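Local coordinates for protein transcriptional regulator (LacI family) (Clostridium acetobutylicum ATCC 824, PDB 3G85) that probably regulates transcription by binding cis-regulatory DNA, as LacI-family repressors do, its sensor part having a periplasmic binding protein-like fold, at residues Met114-Lys117 with Ala118-Phe122; Asp140-Asp143 with Asn144-Lys147; Arg210-Ile214 with Pro215-Glu219. One frame throughout, in Å; residues are numbered along the deposited sequence.

Contact 1. Residues Met114-Lys117 with Ala118-Phe122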
loop_
_atom_site.group_PDB
_atom_site.type_symbol
_atom_site.label_atom_id
_atom_site.label_comp_id
_atom_site.label_asym_id
_atom_site.label_seq_id
_atom_site.Cartn_x
_atom_site.Cartn_y
_atom_site.Cartn_z
HETATM N N MSE A 114 4.402 -8.605 5.091
HETATM C CA MSE A 114 3.186 -8.819 4.295
HETATM C C MSE A 114 3.390 -9.810 3.144
HETATM O O MSE A 114 2.579 -10.728 2.958
HETATM C CB MSE A 114 2.675 -7.487 3.732
HETATM C CG MSE A 114 2.171 -6.544 4.849
HETATM SE SE MSE A 114 1.522 -4.887 4.064
HETATM C CE MSE A 114 -0.158 -5.539 3.297
ATOM N N GLY A 115 4.448 -9.601 2.356
ATOM C CA GLY A 115 4.796 -10.556 1.281
ATOM C C GLY A 115 5.026 -11.945 1.848
ATOM O O GLY A 115 4.573 -12.971 1.307
ATOM N N GLU A 116 5.764 -11.983 2.948
ATOM C CA GLU A 116 6.000 -13.237 3.648
ATOM C C GLU A 116 4.712 -13.973 4.033
ATOM O O GLU A 116 4.607 -15.178 3.809
ATOM C CB GLU A 116 6.874 -12.964 4.868
ATOM C CG GLU A 116 7.266 -14.184 5.695
ATOM C CD GLU A 116 8.180 -13.778 6.846
ATOM O OE1 GLU A 116 7.755 -12.963 7.695
ATOM O OE2 GLU A 116 9.331 -14.259 6.885
ATOM N N LYS A 117 3.727 -13.285 4.619
ATOM C CA LYS A 117 2.457 -13.940 4.926
ATOM C C LYS A 117 1.773 -14.526 3.690
ATOM O O LYS A 117 1.144 -15.574 3.798
ATOM C CB LYS A 117 1.460 -12.983 5.608
ATOM C CG LYS A 117 1.889 -12.422 6.949
ATOM C CD LYS A 117 0.732 -11.632 7.609
ATOM C CE LYS A 117 1.311 -10.760 8.734
ATOM N NZ LYS A 117 0.263 -9.993 9.461
ATOM N N ALA A 118 1.824 -13.822 2.550
ATOM C CA ALA A 118 1.202 -14.342 1.319
ATOM C C ALA A 118 1.907 -15.644 0.915
ATOM O O ALA A 118 1.253 -16.654 0.646
ATOM C CB ALA A 118 1.268 -13.317 0.208
ATOM N N SER A 119 3.234 -15.623 0.932
ATOM C CA SER A 119 4.018 -16.828 0.640
ATOM C C SER A 119 3.743 -17.996 1.576
ATOM O O SER A 119 3.542 -19.131 1.116
ATOM C CB SER A 119 5.504 -16.525 0.640
ATOM O OG SER A 119 6.192 -17.721 0.283
ATOM N N LEU A 120 3.729 -17.727 2.883
ATOM C CA LEU A 120 3.478 -18.783 3.873
ATOM C C LEU A 120 2.091 -19.397 3.761
ATOM O O LEU A 120 1.901 -20.562 4.114
ATOM C CB LEU A 120 3.783 -18.294 5.307
ATOM C CG LEU A 120 5.272 -17.966 5.549
ATOM C CD1 LEU A 120 5.527 -17.299 6.908
ATOM C CD2 LEU A 120 6.203 -19.187 5.349
ATOM N N LEU A 121 1.108 -18.638 3.272
ATOM C CA LEU A 121 -0.217 -19.212 3.043
ATOM C C LEU A 121 -0.110 -20.288 1.950
ATOM O O LEU A 121 -0.702 -21.378 2.060
ATOM C CB LEU A 121 -1.232 -18.117 2.632
ATOM C CG LEU A 121 -2.700 -18.544 2.422
ATOM C CD1 LEU A 121 -3.669 -17.421 2.563
ATOM C CD2 LEU A 121 -2.929 -19.209 1.074
ATOM N N PHE A 122 0.619 -19.970 0.884
ATOM C CA PHE A 122 0.859 -20.937 -0.198
ATOM C C PHE A 122 1.704 -22.128 0.306
ATOM O O PHE A 122 1.414 -23.283 -0.041
ATOM C CB PHE A 122 1.570 -20.267 -1.385
ATOM C CG PHE A 122 0.697 -19.253 -2.136
ATOM C CD1 PHE A 122 -0.669 -19.480 -2.298
ATOM C CD2 PHE A 122 1.257 -18.095 -2.685
ATOM C CE1 PHE A 122 -1.480 -18.555 -2.993
ATOM C CE2 PHE A 122 0.458 -17.190 -3.407
ATOM C CZ PHE A 122 -0.912 -17.438 -3.558
#
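E116 and L120, one helical turn apart, lie side by side and point the same way, so that CG of E116 rests against CD1 of L120 at 3.8 Å. With its CG anti to the backbone N (chi1 -178°) and the rest extended, E116 runs out past the leucine: its CG does the touching and the carboxylate is carried clear of it, a division that suits a long acid at a partly exposed position. L120 also sets its CG 3.4 Å from O of E116, the carbonyl that accepts the hydrogen bond from L120 N at 2.9 Å. Three more i to i+4 bonds continue the helix. K117 reaches outward and back toward the start of the helix, where NZ forms a salt bridge with D273 and a hydrogen bond to O of G274. A118 faces the sheet, and its short side chain suits close packing on V221 and F193. On one flank of helix 111-124, E116, S119 and L120 touch T152 of helix 140-155; on another, M114, a selenomethionine, together with A118 and F122, packs on strand 219-224, while A118 and F122 also reach strand 191-194.

Contact 2. Residues Asp140-Asp143 with Asn144-Lys147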
loop_
_atom_site.group_PDB
_atom_site.type_symbol
_atom_site.label_atom_id
_atom_site.label_comp_id
_atom_site.label_asym_id
_atom_site.label_seq_id
_atom_site.Cartn_x
_atom_site.Cartn_y
_atom_site.Cartn_z
ATOM N N ASP A 140 10.185 2.034 -2.073
ATOM C CA ASP A 140 10.910 0.905 -1.501
ATOM C C ASP A 140 9.987 -0.082 -0.782
ATOM O O ASP A 140 10.206 -1.292 -0.832
ATOM C CB ASP A 140 11.963 1.400 -0.512
ATOM C CG ASP A 140 13.236 1.850 -1.180
ATOM O OD1 ASP A 140 13.226 2.225 -2.377
ATOM O OD2 ASP A 140 14.275 1.821 -0.489
ATOM N N ALA A 141 8.988 0.454 -0.081
ATOM C CA ALA A 141 7.967 -0.343 0.583
ATOM C C ALA A 141 7.361 -1.372 -0.368
ATOM O O ALA A 141 7.233 -2.528 -0.021
ATOM C CB ALA A 141 6.872 0.557 1.136
HETATM N N MSE A 142 6.999 -0.937 -1.576
HETATM C CA MSE A 142 6.412 -1.864 -2.551
HETATM C C MSE A 142 7.387 -2.936 -3.016
HETATM O O MSE A 142 6.993 -4.099 -3.208
HETATM C CB MSE A 142 5.859 -1.117 -3.750
HETATM C CG MSE A 142 4.546 -0.528 -3.441
HETATM SE SE MSE A 142 3.703 0.339 -4.978
HETATM C CE MSE A 142 3.178 -1.274 -5.995
ATOM N N ASP A 143 8.650 -2.547 -3.201
ATOM C CA ASP A 143 9.693 -3.507 -3.514
ATOM C C ASP A 143 9.792 -4.541 -2.396
ATOM O O ASP A 143 9.809 -5.736 -2.650
ATOM C CB ASP A 143 11.045 -2.797 -3.692
ATOM C CG ASP A 143 11.245 -2.252 -5.105
ATOM O OD1 ASP A 143 10.692 -2.857 -6.068
ATOM O OD2 ASP A 143 11.959 -1.217 -5.257
ATOM N N ASN A 144 9.819 -4.066 -1.157
ATOM C CA ASN A 144 9.925 -4.964 -0.012
ATOM C C ASN A 144 8.801 -5.950 0.106
ATOM O O ASN A 144 9.034 -7.062 0.540
ATOM C CB ASN A 144 10.116 -4.179 1.287
ATOM C CG ASN A 144 11.477 -3.566 1.359
ATOM O OD1 ASN A 144 12.393 -4.011 0.668
ATOM N ND2 ASN A 144 11.622 -2.509 2.155
ATOM N N ARG A 145 7.569 -5.560 -0.260
ATOM C CA ARG A 145 6.467 -6.534 -0.239
ATOM C C ARG A 145 6.752 -7.660 -1.231
ATOM O O ARG A 145 6.508 -8.855 -0.957
ATOM C CB ARG A 145 5.097 -5.868 -0.541
ATOM C CG ARG A 145 4.559 -5.084 0.637
ATOM C CD ARG A 145 3.103 -4.610 0.478
ATOM N NE ARG A 145 2.801 -3.641 -0.578
ATOM C CZ ARG A 145 2.852 -2.307 -0.469
ATOM N NH1 ARG A 145 3.256 -1.720 0.641
ATOM N NH2 ARG A 145 2.499 -1.553 -1.501
ATOM N N ASN A 146 7.261 -7.280 -2.398
ATOM C CA ASN A 146 7.588 -8.289 -3.411
ATOM C C ASN A 146 8.711 -9.214 -2.960
ATOM O O ASN A 146 8.609 -10.443 -3.115
ATOM C CB ASN A 146 7.972 -7.629 -4.723
ATOM C CG ASN A 146 6.824 -6.852 -5.333
ATOM O OD1 ASN A 146 5.663 -7.100 -5.034
ATOM N ND2 ASN A 146 7.159 -5.890 -6.198
ATOM N N LYS A 147 9.753 -8.606 -2.408
ATOM C CA LYS A 147 10.917 -9.324 -1.889
ATOM C C LYS A 147 10.488 -10.281 -0.794
ATOM O O LYS A 147 10.924 -11.437 -0.773
ATOM C CB LYS A 147 11.974 -8.361 -1.339
ATOM C CG LYS A 147 12.589 -7.400 -2.372
ATOM C CD LYS A 147 13.745 -6.618 -1.731
ATOM C CE LYS A 147 14.544 -5.851 -2.775
ATOM N NZ LYS A 147 14.903 -4.539 -2.148
HETATM O O HOH W 1 4.563 -4.786 -4.266
HETATM O O HOH W 2 10.226 -5.492 -6.790
HETATM O O HOH W 3 14.404 -2.598 -3.803
#
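The side chain of R145 starts with CG beside its backbone N (chi1 -76°) and bends at chi3 (-65°), which turns the guanidinium back toward the preceding turn, where M142, a selenomethionine with a similar first torsion, sends its own chain across it at a slant. CA of M142 lies over one guanidinium face, offset toward its rim; the approach of NH2 to CG of M142 is unusually short and its detail doubtful. Arginine suits the place because its long apolar stem can cross the buried side of the helix while its polar end finds partners beyond it: NH1 bonds to N111, and NH2 to a glycerol probably left from crystallisation. Waters also link the two turns. One donates to both O of M142 and OD1 of N146, each at 2.7 Å; another joins ND2 of N146 to OD1 of D143, which is also hydrogen-bonded to OG of S137. A third accepts from NZ of K147 at 2.6 Å and gives a weak bond to OD2 of D143. Helix 140-155 connects strands 131-134 and 165-167 in a beta-alpha-beta unit and packs through A141, N144 and R145 on helix 111-124.

Contact 3. Residues Arg210-Ile214 with Pro215-Glu219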
loop_
_atom_site.group_PDB
_atom_site.type_symbol
_atom_site.label_atom_id
_atom_site.label_comp_id
_atom_site.label_asym_id
_atom_site.label_seq_id
_atom_site.Cartn_x
_atom_site.Cartn_y
_atom_site.Cartn_z
ATOM N N ARG A 210 -13.302 -17.555 -18.418
ATOM C CA ARG A 210 -12.670 -18.737 -18.972
ATOM C C ARG A 210 -12.927 -20.000 -18.144
ATOM O O ARG A 210 -12.418 -21.073 -18.478
ATOM C CB ARG A 210 -11.180 -18.469 -19.194
ATOM C CG ARG A 210 -11.003 -17.404 -20.263
ATOM C CD ARG A 210 -9.596 -17.183 -20.717
ATOM N NE ARG A 210 -9.523 -15.963 -21.529
ATOM C CZ ARG A 210 -8.440 -15.558 -22.184
ATOM N NH1 ARG A 210 -7.338 -16.287 -22.158
ATOM N NH2 ARG A 210 -8.464 -14.434 -22.879
ATOM N N GLN A 211 -13.746 -19.865 -17.094
ATOM C CA GLN A 211 -14.188 -20.978 -16.235
ATOM C C GLN A 211 -13.030 -21.719 -15.550
ATOM O O GLN A 211 -13.058 -22.943 -15.363
ATOM C CB GLN A 211 -15.095 -21.946 -17.017
ATOM C CG GLN A 211 -15.994 -21.238 -18.031
ATOM C CD GLN A 211 -17.039 -22.153 -18.650
ATOM O OE1 GLN A 211 -17.812 -22.800 -17.942
ATOM N NE2 GLN A 211 -17.072 -22.197 -19.974
ATOM N N ILE A 212 -12.010 -20.963 -15.163
ATOM C CA ILE A 212 -10.921 -21.523 -14.389
ATOM C C ILE A 212 -11.343 -21.418 -12.934
ATOM O O ILE A 212 -11.799 -20.365 -12.487
ATOM C CB ILE A 212 -9.609 -20.814 -14.706
ATOM C CG1 ILE A 212 -9.240 -21.090 -16.161
ATOM C CG2 ILE A 212 -8.487 -21.276 -13.794
ATOM C CD1 ILE A 212 -8.782 -19.883 -16.884
ATOM N N SER A 213 -11.231 -22.523 -12.208
ATOM C CA SER A 213 -11.732 -22.603 -10.839
ATOM C C SER A 213 -10.825 -21.959 -9.801
ATOM O O SER A 213 -9.626 -22.242 -9.732
ATOM C CB SER A 213 -11.993 -24.061 -10.462
ATOM O OG SER A 213 -12.976 -24.599 -11.318
ATOM N N ILE A 214 -11.418 -21.090 -8.988
ATOM C CA ILE A 214 -10.730 -20.487 -7.862
ATOM C C ILE A 214 -11.364 -21.044 -6.580
ATOM O O ILE A 214 -12.588 -20.988 -6.423
ATOM C CB ILE A 214 -10.825 -18.931 -7.902
ATOM C CG1 ILE A 214 -10.264 -18.378 -9.224
ATOM C CG2 ILE A 214 -10.116 -18.309 -6.679
ATOM C CD1 ILE A 214 -10.875 -17.033 -9.670
ATOM N N PRO A 215 -10.548 -21.589 -5.652
ATOM C CA PRO A 215 -9.100 -21.737 -5.619
ATOM C C PRO A 215 -8.586 -23.023 -6.267
ATOM O O PRO A 215 -7.376 -23.270 -6.237
ATOM C CB PRO A 215 -8.834 -21.828 -4.127
ATOM C CG PRO A 215 -9.992 -22.640 -3.648
ATOM C CD PRO A 215 -11.161 -22.126 -4.421
ATOM N N ASP A 216 -9.483 -23.840 -6.826
ATOM C CA ASP A 216 -9.114 -25.210 -7.251
ATOM C C ASP A 216 -8.063 -25.312 -8.352
ATOM O O ASP A 216 -7.122 -26.098 -8.234
ATOM C CB ASP A 216 -10.354 -26.034 -7.617
ATOM C CG ASP A 216 -11.275 -26.268 -6.431
ATOM O OD1 ASP A 216 -10.796 -26.365 -5.280
ATOM O OD2 ASP A 216 -12.503 -26.359 -6.648
ATOM N N ASP A 217 -8.229 -24.546 -9.425
ATOM C CA ASP A 217 -7.205 -24.463 -10.468
ATOM C C ASP A 217 -6.141 -23.410 -10.166
ATOM O O ASP A 217 -4.971 -23.624 -10.445
ATOM C CB ASP A 217 -7.853 -24.173 -11.817
ATOM C CG ASP A 217 -8.849 -25.249 -12.229
ATOM O OD1 ASP A 217 -8.658 -26.416 -11.808
ATOM O OD2 ASP A 217 -9.817 -24.927 -12.968
ATOM N N ILE A 218 -6.559 -22.266 -9.617
ATOM C CA ILE A 218 -5.641 -21.169 -9.251
ATOM C C ILE A 218 -6.083 -20.549 -7.932
ATOM O O ILE A 218 -7.270 -20.223 -7.762
ATOM C CB ILE A 218 -5.569 -20.048 -10.337
ATOM C CG1 ILE A 218 -4.996 -20.600 -11.642
ATOM C CG2 ILE A 218 -4.691 -18.856 -9.857
ATOM C CD1 ILE A 218 -4.843 -19.586 -12.735
ATOM N N GLU A 219 -5.142 -20.388 -7.000
ATOM C CA GLU A 219 -5.447 -19.699 -5.742
ATOM C C GLU A 219 -4.751 -18.329 -5.715
ATOM O O GLU A 219 -3.599 -18.224 -6.077
ATOM C CB GLU A 219 -5.030 -20.533 -4.543
ATOM C CG GLU A 219 -5.708 -20.053 -3.285
ATOM C CD GLU A 219 -5.597 -21.007 -2.113
ATOM O OE1 GLU A 219 -5.398 -22.237 -2.314
ATOM O OE2 GLU A 219 -5.705 -20.507 -0.973
#
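I212 touches D217 and I218 across the turn, just after Q211 has left helix 197-209 in a Schellman motif, its positive phi of 59° ending the helix with two bonds back into its last turn. The branch methyl CG2 of I212 does the touching: it meets CB of D217 at 3.6 Å and CD1 of I218 at 4.2 Å. A beta-branched residue suits this spot because that one methyl reaches both residues, while the side chain also packs on L207 and M183.

S213 follows and carries the polar part of the turn. Its backbone N gives a nearly straight hydrogen bond of 2.9 Å to OD2 of D217, reaching that oxygen from above the carboxylate plane. With CG of D217 beside its own backbone N (chi1 -60°), the carboxylate is swung back over S213, and OD2 also lies 3.4 Å from CB of S213. In return, O of S213 accommodates two donors: I218 N, at 3.1 Å, lies nearly along the C=O axis, and D217 N, at 2.7 Å, approaches from above the carbonyl plane.

I214 comes next; its CA makes a CH...O contact of 3.5 Å with O of I218, and its side chain packs on I204, L207 and P236. The peptide between I214 and P215 is cis, a form that proline accommodates more readily than other residues, and it helps fold the chain back.

Chemically, S213 is held at its N by D217 and at its O by both D217 and I218; these reciprocal bonds would be expected to hold the surface turn in shape as it enters strand 219-224.

In the fold
Along the chain the three come in series, contact 1 on helix 111-124, contact 2 on helix 140-155 and contact 3 in the turn between helix 197-209 and strand 219-224. All belong to the part of the molecule built round the mixed sheet, one lobe of the periplasmic binding protein-like fold. Contacts 1 and 2 have centres 13 Å apart and meet where M114 SE lies 3.9 Å from R145 CD. Contact 1 also meets contact 3, whose centre is 19 Å off, as L121 and F122 pack on E219. Contacts 2 and 3 do not touch, with nearest atoms about 15 Å apart. Helix 111-124, packed against both helix 140-155 and the sheet, thus ties the lobe together.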